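Long-range contact in DNA polymerase (Pyrobaculum calidifontis, PDB 5MDN), which probably catalyses template-directed DNA synthesis, adding deoxyribonucleotides from their triphosphates to a growing DNA strand with release of diphosphate: residues M1-S11 and G124-R136. Residues are numbered along the deposited sequence; the frame is centred on the assembly and turned at random.
Sequences MRFWPLDATYS and GVVPCAWNVVEAR. With MG (magnesium ion), chain C.
Trp-4 and Trp-130 bury the most surface here, with Pro-5 next. Trp-4 lays one face of its indole on the backbone of Cys-128 and Ala-129. Trp-4 CE3 is 3.3 Å from Ala-129 N. CG stands anti to the backbone N of Trp-4 (chi1 -176°), and this directs the indole along that turn. The two indoles meet edge-to-face: the six-membered edge of Trp-4 points at the five-membered face of Trp-130, with planes at 55°. CB of Trp-4 also sits over the six-membered ring of Trp-130, 4.0 Å from its centroid, as a CH-pi contact. Trp-130 NE1 is hydrogen-bonded to Phe-159 O, outside this contact.

Pro-5 lies across the amide of Asn-131, its CD 3.4 Å from Asn-131 ND2. That amide ties its own loop together. OD1 accepts from Val-126 N, and Asn-131 ND2 donates to Val-126 O at 3.0 Å. Pro-5 O receives Cys-128 N at 3.0 Å in a nearly straight bond (166°).

Toward the N-terminus, Met-1 and Val-133 exchange two backbone hydrogen bonds. The bridge of Arg-2 with Val-132 lies between this pair and a weak bond from Phe-3 N to Asn-131 O. Met-1 CG packs on Val-133 CG2.

Residues 1-3 thus pair with the start of strand 131-141, while Trp-4 and Pro-5 pack mainly on the loop before it. Asp-7 binds the magnesium ion through OD1, and Asp-363 is the other protein residue of this site. The contact is largely aromatic and apolar, with few backbone bonds. The one at Pro-5 O lies two residues before Asp-7 and may help place it.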
loop_
_atom_site.group_PDB
_atom_site.type_symbol
_atom_site.label_atom_id
_atom_site.label_comp_id
_atom_site.label_asym_id
_atom_site.label_seq_id
_atom_site.Cartn_x
_atom_site.Cartn_y
_atom_site.Cartn_z
ATOM N N MET A 1 -14.475 29.961 -8.536
ATOM C CA MET A 1 -13.068 29.578 -8.582
ATOM C C MET A 1 -12.908 28.065 -8.784
ATOM O O MET A 1 -13.840 27.297 -8.543
ATOM C CB MET A 1 -12.348 30.028 -7.305
ATOM C CG MET A 1 -12.853 29.368 -6.025
ATOM S SD MET A 1 -11.864 29.790 -4.574
ATOM C CE MET A 1 -10.371 28.859 -4.909
ATOM N N ARG A 2 -11.719 27.654 -9.224
ATOM C CA ARG A 2 -11.340 26.253 -9.358
ATOM C C ARG A 2 -10.207 25.969 -8.377
ATOM O O ARG A 2 -9.292 26.783 -8.228
ATOM C CB ARG A 2 -10.939 25.953 -10.815
ATOM C CG ARG A 2 -9.896 26.927 -11.351
ATOM C CD ARG A 2 -9.531 26.708 -12.815
ATOM N NE ARG A 2 -8.285 27.392 -13.156
ATOM C CZ ARG A 2 -7.589 27.181 -14.266
ATOM N NH1 ARG A 2 -8.023 26.301 -15.158
ATOM N NH2 ARG A 2 -6.465 27.852 -14.490
ATOM N N PHE A 3 -10.269 24.820 -7.696
ATOM C CA PHE A 3 -9.629 24.719 -6.386
ATOM C C PHE A 3 -8.555 23.646 -6.269
ATOM O O PHE A 3 -7.482 23.934 -5.733
ATOM C CB PHE A 3 -10.689 24.496 -5.298
ATOM C CG PHE A 3 -10.109 24.382 -3.927
ATOM C CD1 PHE A 3 -9.199 25.323 -3.475
ATOM C CD2 PHE A 3 -10.463 23.342 -3.089
ATOM C CE1 PHE A 3 -8.651 25.226 -2.219
ATOM C CE2 PHE A 3 -9.922 23.242 -1.828
ATOM C CZ PHE A 3 -9.015 24.186 -1.392
ATOM N N TRP A 4 -8.825 22.399 -6.686
ATOM C CA TRP A 4 -7.848 21.313 -6.549
ATOM C C TRP A 4 -7.432 21.071 -5.100
ATOM O O TRP A 4 -6.493 21.714 -4.614
ATOM C CB TRP A 4 -6.596 21.593 -7.384
ATOM C CG TRP A 4 -5.604 20.466 -7.369
ATOM C CD1 TRP A 4 -4.607 20.269 -6.451
ATOM C CD2 TRP A 4 -5.503 19.392 -8.304
ATOM N NE1 TRP A 4 -3.899 19.136 -6.757
ATOM C CE2 TRP A 4 -4.428 18.578 -7.890
ATOM C CE3 TRP A 4 -6.215 19.036 -9.451
ATOM C CZ2 TRP A 4 -4.051 17.434 -8.583
ATOM C CZ3 TRP A 4 -5.840 17.899 -10.136
ATOM C CH2 TRP A 4 -4.772 17.109 -9.697
ATOM N N PRO A 5 -8.069 20.140 -4.387
ATOM C CA PRO A 5 -7.760 19.961 -2.959
ATOM C C PRO A 5 -6.525 19.091 -2.751
ATOM O O PRO A 5 -6.375 18.041 -3.381
ATOM C CB PRO A 5 -9.018 19.276 -2.406
ATOM C CG PRO A 5 -10.073 19.476 -3.459
ATOM C CD PRO A 5 -9.318 19.460 -4.751
ATOM N N LEU A 6 -5.635 19.542 -1.865
ATOM C CA LEU A 6 -4.493 18.755 -1.406
ATOM C C LEU A 6 -4.781 18.016 -0.101
ATOM O O LEU A 6 -4.582 16.800 -0.014
ATOM C CB LEU A 6 -3.268 19.658 -1.220
ATOM C CG LEU A 6 -2.284 19.809 -2.380
ATOM C CD1 LEU A 6 -1.297 20.924 -2.083
ATOM C CD2 LEU A 6 -1.546 18.501 -2.626
ATOM N N ASP A 7 -5.237 18.739 0.921
ATOM C CA ASP A 7 -5.407 18.192 2.258
ATOM C C ASP A 7 -6.683 18.751 2.871
ATOM O O ASP A 7 -7.126 19.849 2.524
ATOM C CB ASP A 7 -4.202 18.524 3.152
ATOM C CG ASP A 7 -4.196 17.729 4.438
ATOM O OD1 ASP A 7 -4.886 16.692 4.497
ATOM O OD2 ASP A 7 -3.500 18.144 5.388
ATOM N N ALA A 8 -7.276 17.980 3.781
ATOM C CA ALA A 8 -8.485 18.387 4.482
ATOM C C ALA A 8 -8.346 18.094 5.967
ATOM O O ALA A 8 -7.828 17.044 6.355
ATOM C CB ALA A 8 -9.717 17.672 3.918
ATOM N N THR A 9 -8.821 19.027 6.794
ATOM C CA THR A 9 -8.780 18.910 8.248
ATOM C C THR A 9 -10.086 19.449 8.813
ATOM O O THR A 9 -10.975 19.883 8.074
ATOM C CB THR A 9 -7.589 19.671 8.855
ATOM O OG1 THR A 9 -7.742 21.075 8.612
ATOM C CG2 THR A 9 -6.264 19.194 8.268
ATOM N N TYR A 10 -10.208 19.418 10.140
ATOM C CA TYR A 10 -11.320 20.087 10.799
ATOM C C TYR A 10 -10.942 20.398 12.240
ATOM O O TYR A 10 -10.176 19.662 12.869
ATOM C CB TYR A 10 -12.606 19.248 10.753
ATOM C CG TYR A 10 -12.721 18.183 11.824
ATOM C CD1 TYR A 10 -12.168 16.922 11.644
ATOM C CD2 TYR A 10 -13.403 18.435 13.010
ATOM C CE1 TYR A 10 -12.280 15.947 12.622
ATOM C CE2 TYR A 10 -13.517 17.471 13.992
ATOM C CZ TYR A 10 -12.956 16.227 13.792
ATOM O OH TYR A 10 -13.069 15.261 14.765
ATOM N N SER A 11 -11.491 21.498 12.746
ATOM C CA SER A 11 -11.393 21.881 14.144
ATOM C C SER A 11 -12.794 22.010 14.731
ATOM O O SER A 11 -13.801 21.915 14.024
ATOM C CB SER A 11 -10.616 23.195 14.305
ATOM O OG SER A 11 -11.283 24.263 13.656
ATOM N N GLY A 124 -19.457 16.376 -2.526
ATOM C CA GLY A 124 -18.844 16.048 -3.798
ATOM C C GLY A 124 -17.462 16.626 -3.997
ATOM O O GLY A 124 -17.057 16.867 -5.138
ATOM N N VAL A 125 -16.723 16.854 -2.915
ATOM C CA VAL A 125 -15.353 17.344 -3.014
ATOM C C VAL A 125 -14.446 16.168 -3.350
ATOM O O VAL A 125 -14.340 15.211 -2.576
ATOM C CB VAL A 125 -14.911 18.026 -1.712
ATOM C CG1 VAL A 125 -13.504 18.588 -1.858
ATOM C CG2 VAL A 125 -15.895 19.111 -1.315
ATOM N N VAL A 126 -13.788 16.240 -4.498
ATOM C CA VAL A 126 -12.898 15.183 -4.967
ATOM C C VAL A 126 -11.462 15.676 -4.822
ATOM O O VAL A 126 -11.110 16.721 -5.387
ATOM C CB VAL A 126 -13.211 14.775 -6.419
ATOM C CG1 VAL A 126 -14.493 13.956 -6.466
ATOM C CG2 VAL A 126 -13.347 16.000 -7.319
ATOM N N PRO A 127 -10.613 14.986 -4.063
ATOM C CA PRO A 127 -9.225 15.435 -3.914
ATOM C C PRO A 127 -8.431 15.200 -5.188
ATOM O O PRO A 127 -8.731 14.302 -5.979
ATOM C CB PRO A 127 -8.695 14.579 -2.758
ATOM C CG PRO A 127 -9.533 13.352 -2.784
ATOM C CD PRO A 127 -10.886 13.749 -3.311
ATOM N N CYS A 128 -7.403 16.028 -5.376
ATOM C CA CYS A 128 -6.533 15.944 -6.548
ATOM C C CYS A 128 -7.343 16.025 -7.839
ATOM O O CYS A 128 -7.129 15.269 -8.787
ATOM C CB CYS A 128 -5.679 14.677 -6.512
ATOM S SG CYS A 128 -4.571 14.554 -5.098
ATOM N N ALA A 129 -8.289 16.961 -7.866
ATOM C CA ALA A 129 -9.095 17.225 -9.048
ATOM C C ALA A 129 -9.665 18.628 -8.922
ATOM O O ALA A 129 -10.038 19.052 -7.825
ATOM C CB ALA A 129 -10.220 16.198 -9.209
ATOM N N TRP A 130 -9.729 19.342 -10.041
ATOM C CA TRP A 130 -10.240 20.707 -10.028
ATOM C C TRP A 130 -11.732 20.708 -9.712
ATOM O O TRP A 130 -12.538 20.177 -10.483
ATOM C CB TRP A 130 -9.979 21.386 -11.367
ATOM C CG TRP A 130 -8.537 21.632 -11.670
ATOM C CD1 TRP A 130 -7.741 20.912 -12.511
ATOM C CD2 TRP A 130 -7.722 22.687 -11.150
ATOM N NE1 TRP A 130 -6.476 21.449 -12.541
ATOM C CE2 TRP A 130 -6.439 22.540 -11.713
ATOM C CE3 TRP A 130 -7.951 23.740 -10.259
ATOM C CZ2 TRP A 130 -5.390 23.406 -11.414
ATOM C CZ3 TRP A 130 -6.910 24.597 -9.963
ATOM C CH2 TRP A 130 -5.645 24.426 -10.539
ATOM N N ASN A 131 -12.095 21.304 -8.584
ATOM C CA ASN A 131 -13.486 21.487 -8.200
ATOM C C ASN A 131 -13.931 22.911 -8.507
ATOM O O ASN A 131 -13.118 23.829 -8.618
ATOM C CB ASN A 131 -13.686 21.187 -6.711
ATOM C CG ASN A 131 -13.492 19.721 -6.377
ATOM O OD1 ASN A 131 -14.450 19.008 -6.077
ATOM N ND2 ASN A 131 -12.246 19.266 -6.416
ATOM N N VAL A 132 -15.242 23.088 -8.642
ATOM C CA VAL A 132 -15.845 24.394 -8.884
ATOM C C VAL A 132 -16.553 24.828 -7.610
ATOM O O VAL A 132 -17.367 24.077 -7.057
ATOM C CB VAL A 132 -16.817 24.360 -10.076
ATOM C CG1 VAL A 132 -17.342 25.754 -10.373
ATOM C CG2 VAL A 132 -16.135 23.769 -11.300
ATOM N N VAL A 133 -16.248 26.037 -7.146
ATOM C CA VAL A 133 -16.723 26.521 -5.855
ATOM C C VAL A 133 -17.131 27.979 -5.986
ATOM O O VAL A 133 -16.402 28.784 -6.577
ATOM C CB VAL A 133 -15.657 26.380 -4.748
ATOM C CG1 VAL A 133 -16.108 25.391 -3.694
ATOM C CG2 VAL A 133 -14.308 25.977 -5.338
ATOM N N GLU A 134 -18.295 28.313 -5.439
ATOM C CA GLU A 134 -18.640 29.689 -5.119
ATOM C C GLU A 134 -18.225 29.926 -3.675
ATOM O O GLU A 134 -18.752 29.280 -2.762
ATOM C CB GLU A 134 -20.134 29.939 -5.316
ATOM C CG GLU A 134 -20.536 31.404 -5.282
ATOM C CD GLU A 134 -22.040 31.592 -5.237
ATOM O OE1 GLU A 134 -22.764 30.708 -5.744
ATOM O OE2 GLU A 134 -22.499 32.622 -4.700
ATOM N N ALA A 135 -17.283 30.840 -3.464
ATOM C CA ALA A 135 -16.700 31.010 -2.140
ATOM C C ALA A 135 -16.321 32.464 -1.912
ATOM O O ALA A 135 -15.581 33.051 -2.706
ATOM C CB ALA A 135 -15.473 30.108 -1.964
ATOM N N ARG A 136 -16.836 33.028 -0.823
ATOM C CA ARG A 136 -16.525 34.398 -0.444
ATOM C C ARG A 136 -15.122 34.503 0.132
ATOM O O ARG A 136 -14.696 33.663 0.925
ATOM C CB ARG A 136 -17.532 34.876 0.603
ATOM C CG ARG A 136 -18.972 34.874 0.136
ATOM C CD ARG A 136 -19.932 35.251 1.258
ATOM N NE ARG A 136 -19.673 36.562 1.846
ATOM C CZ ARG A 136 -19.116 36.732 3.042
ATOM N NH1 ARG A 136 -18.767 35.673 3.758
ATOM N NH2 ARG A 136 -18.913 37.951 3.527
HETATM MG MG MG C . -4.250 14.943 6.181
#